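Local coordinates for protein SorB (Sorangium cellulosum, PDB 6B2V) that forms a pyran ring, through its pyran synthase domain of module nine, in the trans-acyltransferase assembly line for the polyketide antibiotic sorangicin, at residues L107-Y116 against A126-E134; V213-Q224 against A249-A257. One frame throughout, in Å; residues are numbered along the deposited sequence.

Interaction 1. Residues L107-Y116 against A126-E134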
loop_
_atom_site.group_PDB
_atom_site.type_symbol
_atom_site.label_atom_id
_atom_site.label_comp_id
_atom_site.label_asym_id
_atom_site.label_seq_id
_atom_site.Cartn_x
_atom_site.Cartn_y
_atom_site.Cartn_z
ATOM N N LEU A 107 -5.907 4.713 17.785
ATOM C CA LEU A 107 -5.844 6.037 17.237
ATOM C C LEU A 107 -5.711 7.039 18.352
ATOM O O LEU A 107 -6.430 6.959 19.259
ATOM C CB LEU A 107 -7.129 6.341 16.506
ATOM C CG LEU A 107 -7.551 5.370 15.413
ATOM C CD1 LEU A 107 -8.875 5.815 14.800
ATOM C CD2 LEU A 107 -6.473 5.332 14.356
ATOM N N SER A 108 -4.787 7.955 18.243
ATOM C CA SER A 108 -4.558 8.979 19.241
ATOM C C SER A 108 -4.444 10.359 18.601
ATOM O O SER A 108 -4.103 10.481 17.487
ATOM C CB SER A 108 -3.316 8.666 20.011
ATOM O OG SER A 108 -2.211 8.622 19.171
ATOM N N ASP A 109 -4.736 11.401 19.359
ATOM C CA ASP A 109 -4.720 12.734 18.813
ATOM C C ASP A 109 -3.343 13.158 18.360
ATOM O O ASP A 109 -2.395 12.898 18.984
ATOM C CB ASP A 109 -5.256 13.745 19.842
ATOM C CG ASP A 109 -6.749 13.639 20.063
ATOM O OD1 ASP A 109 -7.388 12.623 19.726
ATOM O OD2 ASP A 109 -7.297 14.582 20.650
ATOM N N ALA A 110 -3.280 13.780 17.199
ATOM C CA ALA A 110 -2.073 14.319 16.579
ATOM C C ALA A 110 -2.428 15.561 15.774
ATOM O O ALA A 110 -3.557 15.793 15.454
ATOM C CB ALA A 110 -1.384 13.319 15.671
ATOM N N GLU A 111 -1.417 16.336 15.438
ATOM C CA GLU A 111 -1.606 17.575 14.686
ATOM C C GLU A 111 -2.190 17.307 13.327
ATOM O O GLU A 111 -3.055 17.994 12.918
ATOM C CB GLU A 111 -0.305 18.357 14.590
ATOM C CG GLU A 111 -0.230 19.509 13.588
ATOM C CD GLU A 111 0.777 20.570 13.995
ATOM O OE1 GLU A 111 1.698 20.232 14.728
ATOM O OE2 GLU A 111 0.653 21.728 13.594
ATOM N N SER A 112 -1.719 16.300 12.650
ATOM C CA SER A 112 -2.280 15.972 11.362
ATOM C C SER A 112 -3.718 15.462 11.420
ATOM O O SER A 112 -4.401 15.459 10.426
ATOM C CB SER A 112 -1.442 14.901 10.703
ATOM O OG SER A 112 -0.267 15.453 10.205
ATOM N N GLY A 113 -4.066 14.866 12.534
ATOM C CA GLY A 113 -5.333 14.227 12.685
ATOM C C GLY A 113 -5.199 13.194 13.784
ATOM O O GLY A 113 -5.578 13.402 14.890
ATOM N N ARG A 114 -4.751 12.007 13.407
ATOM C CA ARG A 114 -4.528 10.963 14.376
ATOM C C ARG A 114 -3.301 10.152 14.109
ATOM O O ARG A 114 -2.979 9.900 13.006
ATOM C CB ARG A 114 -5.635 9.932 14.376
ATOM C CG ARG A 114 -7.009 10.406 14.710
ATOM C CD ARG A 114 -7.167 10.612 16.201
ATOM N NE ARG A 114 -8.526 10.997 16.512
ATOM C CZ ARG A 114 -8.960 12.250 16.566
ATOM N NH1 ARG A 114 -8.171 13.265 16.394
ATOM N NH2 ARG A 114 -10.201 12.473 16.851
ATOM N N ALA A 115 -2.612 9.800 15.160
ATOM C CA ALA A 115 -1.558 8.834 15.027
ATOM C C ALA A 115 -2.199 7.444 15.144
ATOM O O ALA A 115 -3.144 7.268 15.830
ATOM C CB ALA A 115 -0.504 9.017 16.101
ATOM N N TYR A 116 -1.667 6.470 14.443
ATOM C CA TYR A 116 -2.141 5.129 14.586
ATOM C C TYR A 116 -0.979 4.159 14.865
ATOM O O TYR A 116 0.093 4.415 14.483
ATOM C CB TYR A 116 -2.904 4.633 13.316
ATOM C CG TYR A 116 -2.092 4.387 12.077
ATOM C CD1 TYR A 116 -1.482 3.186 11.870
ATOM C CD2 TYR A 116 -1.971 5.336 11.116
ATOM C CE1 TYR A 116 -0.750 2.945 10.734
ATOM C CE2 TYR A 116 -1.247 5.116 9.990
ATOM C CZ TYR A 116 -0.641 3.925 9.791
ATOM O OH TYR A 116 0.086 3.764 8.659
ATOM N N ALA A 126 2.733 -1.853 12.550
ATOM C CA ALA A 126 2.689 -0.679 11.758
ATOM C C ALA A 126 2.294 0.540 12.571
ATOM O O ALA A 126 1.620 0.423 13.512
ATOM C CB ALA A 126 1.683 -0.880 10.631
ATOM N N ARG A 127 2.721 1.689 12.114
ATOM C CA ARG A 127 2.338 2.952 12.670
ATOM C C ARG A 127 2.404 4.036 11.618
ATOM O O ARG A 127 2.968 3.895 10.600
ATOM C CB ARG A 127 3.199 3.336 13.853
ATOM C CG ARG A 127 4.541 3.858 13.465
ATOM C CD ARG A 127 5.333 4.320 14.639
ATOM N NE ARG A 127 6.349 5.247 14.228
ATOM C CZ ARG A 127 7.519 5.328 14.816
ATOM N NH1 ARG A 127 7.757 4.507 15.812
ATOM N NH2 ARG A 127 8.413 6.186 14.398
ATOM N N GLY A 128 1.762 5.126 11.913
ATOM C CA GLY A 128 1.757 6.241 11.029
ATOM C C GLY A 128 0.817 7.336 11.467
ATOM O O GLY A 128 0.324 7.293 12.538
ATOM N N LEU A 129 0.566 8.258 10.551
ATOM C CA LEU A 129 -0.295 9.388 10.823
ATOM C C LEU A 129 -1.452 9.460 9.843
ATOM O O LEU A 129 -1.237 9.443 8.707
ATOM C CB LEU A 129 0.473 10.683 10.667
ATOM C CG LEU A 129 1.661 10.975 11.562
ATOM C CD1 LEU A 129 2.387 12.212 11.079
ATOM C CD2 LEU A 129 1.223 11.169 12.992
ATOM N N LEU A 130 -2.656 9.552 10.347
ATOM C CA LEU A 130 -3.815 9.741 9.519
ATOM C C LEU A 130 -4.074 11.237 9.420
ATOM O O LEU A 130 -4.229 11.873 10.412
ATOM C CB LEU A 130 -5.006 9.020 10.122
ATOM C CG LEU A 130 -5.004 7.509 10.049
ATOM C CD1 LEU A 130 -5.639 6.910 11.260
ATOM C CD2 LEU A 130 -5.746 6.978 8.848
ATOM N N VAL A 131 -4.106 11.752 8.200
ATOM C CA VAL A 131 -4.286 13.152 7.936
ATOM C C VAL A 131 -5.739 13.431 7.588
ATOM O O VAL A 131 -6.271 12.865 6.685
ATOM C CB VAL A 131 -3.448 13.555 6.731
ATOM C CG1 VAL A 131 -3.585 15.030 6.442
ATOM C CG2 VAL A 131 -1.992 13.153 6.929
ATOM N N PHE A 132 -6.310 14.321 8.363
ATOM C CA PHE A 132 -7.676 14.693 8.237
ATOM C C PHE A 132 -7.868 15.621 7.075
ATOM O O PHE A 132 -7.000 16.254 6.616
ATOM C CB PHE A 132 -8.112 15.433 9.500
ATOM C CG PHE A 132 -8.429 14.553 10.682
ATOM C CD1 PHE A 132 -8.250 13.214 10.652
ATOM C CD2 PHE A 132 -8.889 15.109 11.845
ATOM C CE1 PHE A 132 -8.536 12.441 11.734
ATOM C CE2 PHE A 132 -9.201 14.355 12.930
ATOM C CZ PHE A 132 -9.027 13.012 12.879
ATOM N N ASP A 133 -9.098 15.676 6.622
ATOM C CA ASP A 133 -9.489 16.582 5.584
ATOM C C ASP A 133 -9.454 18.038 6.090
ATOM O O ASP A 133 -9.371 18.909 5.305
ATOM C CB ASP A 133 -10.864 16.239 5.043
ATOM C CG ASP A 133 -10.835 15.154 4.056
ATOM O OD1 ASP A 133 -9.997 15.118 3.196
ATOM O OD2 ASP A 133 -11.700 14.320 4.098
ATOM N N GLU A 134 -9.595 18.243 7.389
ATOM C CA GLU A 134 -9.602 19.586 8.020
ATOM C C GLU A 134 -8.540 19.736 9.107
ATOM O O GLU A 134 -8.415 18.887 9.937
ATOM C CB GLU A 134 -10.942 19.977 8.618
ATOM C CG GLU A 134 -12.046 20.188 7.634
ATOM C CD GLU A 134 -11.793 21.265 6.616
ATOM O OE1 GLU A 134 -10.996 22.126 6.833
ATOM O OE2 GLU A 134 -12.422 21.254 5.584
HETATM O O HOH W 1 2.044 1.723 8.401
#
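Residues 112-116 pair with 128-132 in an antiparallel hairpin, 166° between the directions of strands 113-116 and 126-132, through five backbone hydrogen bonds that run from Phe132 N to Ser112 O at one end to Gly128 N to Tyr116 O at the other. The side chains at the two ends lie over glycines of the opposite strand. The Phe132 ring is laid flat on Gly113, whose CA stands 3.5 Å from the ring centroid, almost on the ring normal. Beyond that glycine, Arg114 bends at its second torsion and brings its guanidinium over to the same ring, so that Phe132 CZ lies against one face of it, 3.6 Å from Arg114 NH1. The two planes are 58° apart, which rules out a parallel stack. The guanidinium has Asp109 on its opposite face, joined by charge alone, while NH1 also donates to Gly113 O. That oxygen receives Ala110 N from the other side of its carbonyl plane.

On the same face of the sheet, Tyr116 takes the torsion that sets CG between its backbone N and carbonyl carbon (chi1 70°). Its ring thereby folds across the partner strand, with Gly128 N 3.4 Å above the ring centre. Tyr116 OH is 2.8 Å from a water that donates to Arg127 O. Leu130 lies between the two aromatic residues: CG is 3.9 Å from Tyr116 CD2, and CD1 meets Leu107 CD2 at 3.6 Å. Helix 64-77 covers this side through Leu68 and Ala71 on Tyr116 and Ala75 on Leu130. On the reverse face, Leu129 CD2 packs against Ala115 CB. The chemistry thus changes along the hairpin, from a charged cluster by the turn at 110-113 to an apolar layer beneath the helix of the N-terminal hotdog fold.

Interaction 2. Residues V213-Q224 against A249-A257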
loop_
_atom_site.group_PDB
_atom_site.type_symbol
_atom_site.label_atom_id
_atom_site.label_comp_id
_atom_site.label_asym_id
_atom_site.label_seq_id
_atom_site.Cartn_x
_atom_site.Cartn_y
_atom_site.Cartn_z
ATOM N N VAL A 213 -0.177 -1.781 -7.125
ATOM C CA VAL A 213 0.482 -0.489 -7.198
ATOM C C VAL A 213 1.950 -0.514 -6.711
ATOM O O VAL A 213 2.803 0.098 -7.245
ATOM C CB VAL A 213 -0.304 0.577 -6.410
ATOM C CG1 VAL A 213 0.337 1.927 -6.521
ATOM C CG2 VAL A 213 -1.728 0.664 -6.860
ATOM N N LEU A 214 2.155 -1.224 -5.628
ATOM C CA LEU A 214 3.487 -1.336 -5.056
ATOM C C LEU A 214 4.502 -2.191 -5.805
ATOM O O LEU A 214 5.636 -1.914 -5.786
ATOM C CB LEU A 214 3.451 -1.749 -3.573
ATOM C CG LEU A 214 2.680 -0.804 -2.625
ATOM C CD1 LEU A 214 2.957 -1.125 -1.179
ATOM C CD2 LEU A 214 2.922 0.659 -2.908
ATOM N N VAL A 215 4.021 -3.227 -6.473
ATOM C CA VAL A 215 4.929 -4.156 -7.132
ATOM C C VAL A 215 5.837 -3.503 -8.149
ATOM O O VAL A 215 6.977 -3.818 -8.191
ATOM C CB VAL A 215 4.164 -5.407 -7.700
ATOM C CG1 VAL A 215 4.926 -6.135 -8.800
ATOM C CG2 VAL A 215 3.936 -6.369 -6.594
ATOM N N PRO A 216 5.332 -2.597 -8.958
ATOM C CA PRO A 216 6.210 -1.963 -9.932
ATOM C C PRO A 216 7.333 -1.142 -9.289
ATOM O O PRO A 216 8.365 -1.061 -9.845
ATOM C CB PRO A 216 5.246 -1.126 -10.779
ATOM C CG PRO A 216 4.037 -1.908 -10.713
ATOM C CD PRO A 216 3.933 -2.353 -9.295
ATOM N N ALA A 217 7.036 -0.470 -8.177
ATOM C CA ALA A 217 8.039 0.282 -7.436
ATOM C C ALA A 217 9.099 -0.626 -6.808
ATOM O O ALA A 217 10.221 -0.302 -6.804
ATOM C CB ALA A 217 7.372 1.151 -6.370
ATOM N N ILE A 218 8.649 -1.724 -6.242
ATOM C CA ILE A 218 9.567 -2.668 -5.673
ATOM C C ILE A 218 10.444 -3.312 -6.756
ATOM O O ILE A 218 11.602 -3.440 -6.590
ATOM C CB ILE A 218 8.834 -3.710 -4.849
ATOM C CG1 ILE A 218 8.251 -3.056 -3.637
ATOM C CG2 ILE A 218 9.766 -4.842 -4.465
ATOM C CD1 ILE A 218 7.164 -3.849 -2.988
ATOM N N PHE A 219 9.840 -3.615 -7.886
ATOM C CA PHE A 219 10.577 -4.151 -8.995
ATOM C C PHE A 219 11.672 -3.149 -9.419
ATOM O O PHE A 219 12.775 -3.522 -9.626
ATOM C CB PHE A 219 9.581 -4.480 -10.144
ATOM C CG PHE A 219 10.223 -4.841 -11.435
ATOM C CD1 PHE A 219 10.553 -3.878 -12.309
ATOM C CD2 PHE A 219 10.505 -6.120 -11.725
ATOM C CE1 PHE A 219 11.169 -4.176 -13.486
ATOM C CE2 PHE A 219 11.105 -6.446 -12.920
ATOM C CZ PHE A 219 11.435 -5.471 -13.787
ATOM N N LEU A 220 11.346 -1.879 -9.480
ATOM C CA LEU A 220 12.305 -0.869 -9.824
ATOM C C LEU A 220 13.455 -0.799 -8.805
ATOM O O LEU A 220 14.570 -0.652 -9.150
ATOM C CB LEU A 220 11.618 0.488 -9.940
ATOM C CG LEU A 220 12.153 1.575 -10.796
ATOM C CD1 LEU A 220 12.523 1.059 -12.170
ATOM C CD2 LEU A 220 11.047 2.594 -10.903
ATOM N N SER A 221 13.108 -0.940 -7.529
ATOM C CA SER A 221 14.098 -0.895 -6.460
ATOM C C SER A 221 15.089 -2.003 -6.660
ATOM O O SER A 221 16.217 -1.794 -6.529
ATOM C CB SER A 221 13.420 -1.029 -5.068
ATOM O OG SER A 221 14.318 -0.858 -3.990
ATOM N N LEU A 222 14.602 -3.175 -6.983
ATOM C CA LEU A 222 15.469 -4.321 -7.249
ATOM C C LEU A 222 16.365 -4.151 -8.481
ATOM O O LEU A 222 17.544 -4.335 -8.419
ATOM C CB LEU A 222 14.646 -5.597 -7.369
ATOM C CG LEU A 222 13.995 -6.012 -6.057
ATOM C CD1 LEU A 222 13.047 -7.148 -6.350
ATOM C CD2 LEU A 222 15.008 -6.446 -5.056
ATOM N N ILE A 223 15.660 -3.623 -9.572
ATOM C CA ILE A 223 16.585 -3.654 -10.693
ATOM C C ILE A 223 17.568 -2.487 -10.643
ATOM O O ILE A 223 18.755 -2.662 -10.917
ATOM C CB ILE A 223 15.841 -3.624 -12.041
ATOM C CG1 ILE A 223 15.038 -2.329 -12.179
ATOM C CG2 ILE A 223 14.931 -4.837 -12.173
ATOM C CD1 ILE A 223 15.717 -1.279 -13.032
ATOM N N GLN A 224 17.307 -1.420 -9.925
ATOM C CA GLN A 224 18.295 -0.418 -9.729
ATOM C C GLN A 224 19.480 -0.857 -8.910
ATOM O O GLN A 224 20.535 -0.349 -9.074
ATOM C CB GLN A 224 17.700 0.863 -9.181
ATOM C CG GLN A 224 16.811 1.607 -10.168
ATOM C CD GLN A 224 16.668 3.076 -9.847
ATOM O OE1 GLN A 224 16.202 3.410 -8.841
ATOM N NE2 GLN A 224 17.131 3.911 -10.712
ATOM N N ALA A 249 -5.998 2.054 -14.154
ATOM C CA ALA A 249 -5.577 1.532 -15.413
ATOM C C ALA A 249 -4.059 1.429 -15.582
ATOM O O ALA A 249 -3.628 0.625 -16.348
ATOM C CB ALA A 249 -6.162 2.343 -16.542
ATOM N N TYR A 250 -3.307 2.282 -14.893
ATOM C CA TYR A 250 -1.853 2.243 -14.979
ATOM C C TYR A 250 -1.216 2.554 -13.637
ATOM O O TYR A 250 -1.767 3.247 -12.870
ATOM C CB TYR A 250 -1.306 3.291 -15.989
ATOM C CG TYR A 250 -1.597 2.990 -17.415
ATOM C CD1 TYR A 250 -0.774 2.176 -18.091
ATOM C CD2 TYR A 250 -2.676 3.494 -18.067
ATOM C CE1 TYR A 250 -0.989 1.853 -19.382
ATOM C CE2 TYR A 250 -2.915 3.149 -19.401
ATOM C CZ TYR A 250 -2.054 2.310 -20.019
ATOM O OH TYR A 250 -2.130 1.927 -21.358
ATOM N N VAL A 251 -0.022 2.032 -13.422
ATOM C CA VAL A 251 0.784 2.312 -12.250
ATOM C C VAL A 251 2.117 2.880 -12.804
ATOM O O VAL A 251 2.717 2.278 -13.599
ATOM C CB VAL A 251 1.027 1.052 -11.435
ATOM C CG1 VAL A 251 2.003 1.306 -10.314
ATOM C CG2 VAL A 251 -0.249 0.539 -10.831
ATOM N N HIS A 252 2.492 4.047 -12.312
ATOM C CA HIS A 252 3.666 4.791 -12.700
ATOM C C HIS A 252 4.562 4.992 -11.501
ATOM O O HIS A 252 4.262 5.721 -10.670
ATOM C CB HIS A 252 3.248 6.145 -13.249
ATOM C CG HIS A 252 4.390 6.980 -13.748
ATOM N ND1 HIS A 252 4.452 8.340 -13.585
ATOM C CD2 HIS A 252 5.530 6.628 -14.373
ATOM C CE1 HIS A 252 5.581 8.780 -14.097
ATOM N NE2 HIS A 252 6.231 7.761 -14.623
ATOM N N ALA A 253 5.689 4.309 -11.538
ATOM C CA ALA A 253 6.698 4.339 -10.503
ATOM C C ALA A 253 8.026 4.881 -10.998
ATOM O O ALA A 253 8.431 4.617 -12.068
ATOM C CB ALA A 253 6.980 2.916 -10.041
ATOM N N ARG A 254 8.943 5.317 -10.046
ATOM C CA ARG A 254 9.954 6.278 -10.401
ATOM C C ARG A 254 10.708 6.693 -9.146
ATOM O O ARG A 254 10.238 6.611 -8.088
ATOM C CB ARG A 254 9.337 7.539 -11.087
ATOM C CG ARG A 254 8.398 8.328 -10.229
ATOM C CD ARG A 254 7.746 9.495 -10.974
ATOM N NE ARG A 254 6.887 10.248 -10.081
ATOM C CZ ARG A 254 5.656 9.917 -9.794
ATOM N NH1 ARG A 254 4.968 10.636 -8.921
ATOM N NH2 ARG A 254 5.142 8.855 -10.348
ATOM N N ARG A 255 12.039 6.530 -9.362
ATOM C CA ARG A 255 12.915 6.860 -8.278
ATOM C C ARG A 255 12.548 8.282 -7.849
ATOM O O ARG A 255 12.367 9.117 -8.659
ATOM C CB ARG A 255 14.391 6.721 -8.704
ATOM C CG ARG A 255 15.455 6.989 -7.644
ATOM C CD ARG A 255 15.501 5.951 -6.546
ATOM N NE ARG A 255 16.670 6.057 -5.659
ATOM C CZ ARG A 255 17.844 5.536 -5.914
ATOM N NH1 ARG A 255 18.815 5.715 -5.063
ATOM N NH2 ARG A 255 18.077 4.859 -7.004
ATOM N N ALA A 256 12.505 8.502 -6.544
ATOM C CA ALA A 256 12.208 9.790 -5.994
ATOM C C ALA A 256 13.368 10.749 -6.179
ATOM O O ALA A 256 14.436 10.374 -6.495
ATOM C CB ALA A 256 11.871 9.656 -4.533
ATOM N N ALA A 257 13.068 12.015 -5.961
ATOM C CA ALA A 257 14.083 13.051 -6.052
ATOM C C ALA A 257 15.195 12.833 -5.048
ATOM O O ALA A 257 16.329 13.041 -5.364
ATOM C CB ALA A 257 13.462 14.410 -5.881
#
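A proline inside the helix faces the strand: Pro216 sits where helix 213-224 kinks, its nitrogen making no bond to the turn before, and its CG rests 3.8 Å from Val251 CG1. Val251 CG1 also lies 3.4 Å from Val213 O, so one branch of Val251 fills the corner between the Val213 carbonyl and the proline ring. It is put there by the first torsion, which places CG1 opposite the backbone N (chi1 173°).

Further along, small residues let the backbones close in. Ala253 CB is 3.9 Å from Ala217 CA, and Leu220 sends CD2 onto the strand backbone, 3.5 Å from Ala253 O. At the far end Arg255 NH2 donates to Gln224 OE1 (3.0 Å), coming from well above the amide plane; amide and guanidinium stand nearly perpendicular. Tyr268 OH also bonds that oxygen, Asp185 O takes Gln224 NE2, and Asp259 forms a salt bridge with Arg255 NH1, so the polar pair belongs to a wider network.

Helix and strand run at 30° to each other, 7.6 Å apart at their closest. A long central helix lying against a curved antiparallel sheet is the hallmark of the hotdog fold, here the C-terminal one.

Following the chain from its N terminus, interaction 1 comes first and closes the hairpin of strands 113-120 and 123-132, with only nine residues between its segments. The chain then leaves 126-134 and passes through helix 147-152 and strands 178-183 and 187-192 before reaching helix 207-225. Interaction 2 closes a longer loop of 24 residues, including strand 232-241, when strand 250-255 returns beneath that helix. The two contacts follow one another in series, neither enclosing nor crossing the other. The centres of interactions 1 and 2 are about 26 Å apart, on opposite sides of the chain's centre. One joins neighbouring strands, the other helix to sheet, in the N-terminal and C-terminal hotdog folds respectively.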